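Local coordinates for NOL1/NOP2/sun family protein (Enterococcus faecium, PDB 3M4X) that probably methylates a cytosine of ribosomal RNA, as an RsmF-like methyltransferase that joins its catalytic domain to a PUA-type RNA-binding domain, at residues G39-V53 and L81-M95. Residues are numbered along the deposited sequence; the frame is centred on the assembly and turned at random.
Sequences GFRWNPLKPAGLDMV and LHQAGYEYSQEPSAM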
# COMPACT_ATOMS: atom_id res chain seq x y z
N GLY A 39 5.21 4.38 -13.64
CA GLY A 39 3.78 4.13 -13.65
C GLY A 39 3.08 4.64 -12.41
O GLY A 39 3.71 5.08 -11.45
N PHE A 40 1.75 4.59 -12.44
CA PHE A 40 0.94 4.96 -11.30
C PHE A 40 -0.40 4.28 -11.45
O PHE A 40 -0.69 3.74 -12.50
CB PHE A 40 0.77 6.48 -11.20
CG PHE A 40 0.00 7.09 -12.34
CD1 PHE A 40 -1.34 7.37 -12.22
CD2 PHE A 40 0.64 7.41 -13.54
CE1 PHE A 40 -2.05 7.95 -13.27
CE2 PHE A 40 -0.05 7.98 -14.60
CZ PHE A 40 -1.40 8.25 -14.46
N ARG A 41 -1.19 4.31 -10.39
CA ARG A 41 -2.53 3.74 -10.39
C ARG A 41 -3.59 4.75 -9.98
O ARG A 41 -3.35 5.64 -9.16
CB ARG A 41 -2.61 2.54 -9.44
CG ARG A 41 -1.99 1.26 -9.95
CD ARG A 41 -2.12 0.15 -8.90
NE ARG A 41 -1.16 0.38 -7.83
CZ ARG A 41 -1.47 0.80 -6.61
NH1 ARG A 41 -2.72 1.01 -6.24
NH2 ARG A 41 -0.50 0.99 -5.73
N TRP A 42 -4.78 4.60 -10.56
CA TRP A 42 -5.94 5.31 -10.09
C TRP A 42 -6.59 4.52 -8.94
O TRP A 42 -6.21 3.38 -8.65
CB TRP A 42 -6.94 5.61 -11.23
CG TRP A 42 -7.50 4.40 -11.93
CD1 TRP A 42 -6.94 3.73 -12.98
CD2 TRP A 42 -8.73 3.74 -11.64
NE1 TRP A 42 -7.75 2.69 -13.37
CE2 TRP A 42 -8.85 2.67 -12.55
CE3 TRP A 42 -9.75 3.95 -10.70
CZ2 TRP A 42 -9.95 1.81 -12.55
CZ3 TRP A 42 -10.84 3.10 -10.70
CH2 TRP A 42 -10.93 2.05 -11.62
N ASN A 43 -7.56 5.15 -8.29
CA ASN A 43 -8.06 4.69 -7.01
C ASN A 43 -9.57 4.44 -7.04
O ASN A 43 -10.36 5.39 -7.03
CB ASN A 43 -7.69 5.71 -5.93
CG ASN A 43 -7.98 5.20 -4.53
OD1 ASN A 43 -8.59 4.16 -4.38
ND2 ASN A 43 -7.54 5.94 -3.52
N PRO A 44 -9.97 3.16 -7.08
CA PRO A 44 -11.38 2.74 -7.10
C PRO A 44 -12.08 3.03 -5.78
O PRO A 44 -13.30 2.96 -5.71
CB PRO A 44 -11.31 1.22 -7.31
CG PRO A 44 -9.86 0.89 -7.56
CD PRO A 44 -9.03 2.02 -7.08
N LEU A 45 -11.32 3.34 -4.74
CA LEU A 45 -11.92 3.75 -3.47
C LEU A 45 -12.51 5.16 -3.54
O LEU A 45 -13.37 5.52 -2.73
CB LEU A 45 -10.90 3.67 -2.34
CG LEU A 45 -10.29 2.28 -2.12
CD1 LEU A 45 -9.20 2.33 -1.06
CD2 LEU A 45 -11.36 1.25 -1.75
N LYS A 46 -12.07 5.96 -4.51
CA LYS A 46 -12.47 7.36 -4.60
C LYS A 46 -13.72 7.59 -5.46
O LYS A 46 -13.97 6.86 -6.40
CB LYS A 46 -11.32 8.21 -5.15
CG LYS A 46 -10.05 8.17 -4.30
CD LYS A 46 -10.22 9.02 -3.04
CE LYS A 46 -9.01 8.85 -2.14
NZ LYS A 46 -8.84 9.96 -1.19
N PRO A 47 -14.52 8.62 -5.11
CA PRO A 47 -15.62 9.05 -5.99
C PRO A 47 -15.11 9.37 -7.39
O PRO A 47 -14.25 10.24 -7.52
CB PRO A 47 -16.10 10.36 -5.33
CG PRO A 47 -15.61 10.32 -3.93
CD PRO A 47 -14.38 9.45 -3.90
N ALA A 48 -15.63 8.70 -8.42
CA ALA A 48 -15.19 8.95 -9.80
C ALA A 48 -13.68 8.89 -9.96
O ALA A 48 -13.08 9.72 -10.64
CB ALA A 48 -15.70 10.32 -10.29
N GLY A 49 -13.04 7.91 -9.34
CA GLY A 49 -11.60 7.83 -9.37
C GLY A 49 -11.03 7.87 -10.77
O GLY A 49 -10.16 8.69 -11.09
N LEU A 50 -11.51 6.98 -11.63
CA LEU A 50 -10.96 6.88 -12.98
C LEU A 50 -11.36 8.09 -13.82
O LEU A 50 -10.52 8.66 -14.53
CB LEU A 50 -11.42 5.59 -13.66
CG LEU A 50 -11.13 5.42 -15.15
CD1 LEU A 50 -9.60 5.33 -15.49
CD2 LEU A 50 -11.86 4.18 -15.65
N ASP A 51 -12.62 8.49 -13.75
CA ASP A 51 -13.09 9.63 -14.53
C ASP A 51 -12.24 10.86 -14.21
O ASP A 51 -11.85 11.61 -15.11
CB ASP A 51 -14.57 9.93 -14.26
CG ASP A 51 -15.07 11.15 -15.04
OD1 ASP A 51 -14.37 11.60 -15.97
OD2 ASP A 51 -16.17 11.66 -14.74
N MSE A 52 -11.96 11.07 -12.93
CA MSE A 52 -11.18 12.23 -12.53
C MSE A 52 -9.76 12.20 -13.08
O MSE A 52 -9.19 13.23 -13.43
CB MSE A 52 -11.18 12.37 -11.01
CG MSE A 52 -12.53 12.81 -10.43
SE MSE A 52 -13.15 14.60 -11.06
CE MSE A 52 -14.22 14.05 -12.59
N VAL A 53 -9.18 11.00 -13.17
CA VAL A 53 -7.85 10.86 -13.74
C VAL A 53 -7.85 11.07 -15.26
O VAL A 53 -6.94 11.68 -15.82
CB VAL A 53 -7.23 9.49 -13.39
CG1 VAL A 53 -5.98 9.23 -14.26
CG2 VAL A 53 -6.89 9.43 -11.90
N LEU A 81 -4.81 15.76 -8.07
CA LEU A 81 -5.10 14.33 -8.19
C LEU A 81 -4.21 13.53 -7.24
O LEU A 81 -4.62 12.53 -6.66
CB LEU A 81 -4.92 13.83 -9.63
CG LEU A 81 -5.88 14.34 -10.71
CD1 LEU A 81 -5.43 13.87 -12.10
CD2 LEU A 81 -7.32 13.93 -10.45
N HIS A 82 -2.97 13.98 -7.09
CA HIS A 82 -2.07 13.32 -6.17
C HIS A 82 -2.38 13.65 -4.72
O HIS A 82 -2.41 12.75 -3.88
CB HIS A 82 -0.60 13.64 -6.45
CG HIS A 82 0.33 13.10 -5.41
ND1 HIS A 82 0.63 13.78 -4.25
CD2 HIS A 82 0.96 11.90 -5.32
CE1 HIS A 82 1.44 13.05 -3.50
NE2 HIS A 82 1.65 11.90 -4.13
N GLN A 83 -2.57 14.93 -4.41
CA GLN A 83 -2.88 15.37 -3.05
C GLN A 83 -4.09 14.63 -2.47
O GLN A 83 -4.08 14.22 -1.31
CB GLN A 83 -3.12 16.89 -3.00
CG GLN A 83 -3.75 17.41 -1.69
CD GLN A 83 -5.28 17.48 -1.75
OE1 GLN A 83 -5.85 17.88 -2.77
NE2 GLN A 83 -5.94 17.09 -0.64
N ALA A 84 -5.12 14.46 -3.28
CA ALA A 84 -6.38 13.87 -2.83
C ALA A 84 -6.41 12.36 -2.93
O ALA A 84 -7.46 11.76 -2.71
CB ALA A 84 -7.55 14.45 -3.60
N GLY A 85 -5.28 11.76 -3.30
CA GLY A 85 -5.17 10.31 -3.35
C GLY A 85 -5.76 9.62 -4.57
O GLY A 85 -6.12 8.45 -4.50
N TYR A 86 -5.85 10.34 -5.69
CA TYR A 86 -6.43 9.77 -6.90
C TYR A 86 -5.36 9.09 -7.74
O TYR A 86 -5.66 8.45 -8.74
CB TYR A 86 -7.17 10.86 -7.72
CG TYR A 86 -8.60 11.08 -7.25
CD1 TYR A 86 -8.86 11.49 -5.96
CD2 TYR A 86 -9.67 10.84 -8.10
CE1 TYR A 86 -10.19 11.67 -5.51
CE2 TYR A 86 -10.98 11.03 -7.68
CZ TYR A 86 -11.24 11.44 -6.38
OH TYR A 86 -12.53 11.62 -5.98
N GLU A 87 -4.12 9.24 -7.32
CA GLU A 87 -3.01 8.61 -8.02
C GLU A 87 -1.97 8.17 -7.03
O GLU A 87 -1.68 8.88 -6.07
CB GLU A 87 -2.36 9.57 -9.01
CG GLU A 87 -3.30 10.05 -10.07
CD GLU A 87 -2.65 10.98 -11.05
OE1 GLU A 87 -3.23 11.15 -12.13
OE2 GLU A 87 -1.56 11.52 -10.75
N TYR A 88 -1.45 6.97 -7.27
CA TYR A 88 -0.33 6.45 -6.51
C TYR A 88 0.74 6.05 -7.51
O TYR A 88 0.49 5.21 -8.38
CB TYR A 88 -0.76 5.22 -5.68
CG TYR A 88 0.17 4.94 -4.54
CD1 TYR A 88 -0.11 5.41 -3.27
CD2 TYR A 88 1.36 4.22 -4.73
CE1 TYR A 88 0.74 5.18 -2.21
CE2 TYR A 88 2.22 3.98 -3.67
CZ TYR A 88 1.90 4.47 -2.42
OH TYR A 88 2.74 4.25 -1.36
N SER A 89 1.91 6.66 -7.42
CA SER A 89 2.99 6.28 -8.33
C SER A 89 3.65 4.99 -7.85
O SER A 89 3.94 4.84 -6.66
CB SER A 89 4.00 7.41 -8.54
OG SER A 89 4.59 7.81 -7.32
N GLN A 90 3.86 4.07 -8.78
CA GLN A 90 4.38 2.74 -8.48
C GLN A 90 5.02 2.21 -9.75
O GLN A 90 4.44 2.32 -10.84
CB GLN A 90 3.25 1.82 -8.05
CG GLN A 90 3.73 0.46 -7.60
CD GLN A 90 2.60 -0.46 -7.21
OE1 GLN A 90 1.46 -0.29 -7.64
NE2 GLN A 90 2.92 -1.47 -6.40
N GLU A 91 6.22 1.64 -9.65
CA GLU A 91 6.90 1.18 -10.86
C GLU A 91 6.16 -0.04 -11.41
O GLU A 91 5.65 -0.85 -10.65
CB GLU A 91 8.38 0.91 -10.60
CG GLU A 91 8.71 -0.50 -10.18
CD GLU A 91 9.12 -1.38 -11.35
OE1 GLU A 91 9.09 -0.92 -12.52
OE2 GLU A 91 9.46 -2.54 -11.08
N PRO A 92 6.05 -0.13 -12.74
CA PRO A 92 5.23 -1.12 -13.44
C PRO A 92 5.39 -2.59 -13.05
O PRO A 92 4.36 -3.27 -12.92
CB PRO A 92 5.59 -0.89 -14.90
CG PRO A 92 5.79 0.59 -14.94
CD PRO A 92 6.49 0.94 -13.65
N SER A 93 6.60 -3.09 -12.86
CA SER A 93 6.73 -4.49 -12.49
C SER A 93 6.35 -4.72 -11.02
O SER A 93 5.88 -5.79 -10.66
CB SER A 93 8.12 -5.05 -12.82
OG SER A 93 9.08 -4.74 -11.84
N ALA A 94 6.57 -3.71 -10.19
CA ALA A 94 6.19 -3.81 -8.78
C ALA A 94 4.67 -4.04 -8.62
O ALA A 94 4.22 -4.68 -7.67
CB ALA A 94 6.63 -2.57 -8.02
N MSE A 95 3.89 -3.54 -9.57
CA MSE A 95 2.44 -3.70 -9.51
C MSE A 95 2.02 -5.16 -9.59
O MSE A 95 0.89 -5.51 -9.23
CB MSE A 95 1.76 -2.94 -10.64
CG MSE A 95 1.98 -1.44 -10.61
SE MSE A 95 0.92 -0.65 -12.07
CE MSE A 95 1.62 1.17 -12.00
O HOH W 1 -8.44 7.73 -8.99
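Lys46 leaves its backbone with CG beside its own N (chi1 -60°) and bends again at chi2, which lays CB over one face of the Tyr86 ring and sends NZ past the ring to Ala84 O. Tyr86, with chi1 -85°, meanwhile carries its hydroxyl to the turn at Pro47. The two segments belong to the small N-terminal RsmF domain, where strand 39-41 is the middle of a three-stranded antiparallel sheet and strand 88-89 one of its edges. Arg41 and Tyr88 form the hydrogen-bonded pair, Arg41 N to Tyr88 O being 2.8 Å; Phe40 and Ser89 form the neighbouring non-hydrogen-bonded pair. Beyond the strands, Gln90 reaches back with an extended chain, and its OE1 accepts from Arg41 NE at 2.7 Å, in the guanidinium plane although amide and guanidinium are turned 73° apart. Gln90 NE2 is taken by Gln122 of helix 118-127, which ties this edge to the Rossmann-like methyltransferase domain. Around the sheet's other end, a Schellman motif at Gly85 closes helix 80-83 and presents carbonyls to the facing loop. Asn43 ND2 donates to Gly85 O at 3.0 Å, nearly straight and with the oxygen in the amide plane, and also to Trp153 O; its OD1 closes an Asx turn with Leu45 N. Lys46 NZ, 2.7 Å from Ala84 O, also bonds to Arg152 O and Leu390 O, so one ammonium joins three carbonyls. Met52 CB and CG run alongside the Tyr86 ring, CB 3.6 Å from CE2, while Leu81 CD2 meets Met52 O. A water bridges Asn43 N and Tyr86 O. At the ring's far end, Tyr86 OH donates to a lone pair of Pro47 O, 2.7 Å away in the carbonyl plane.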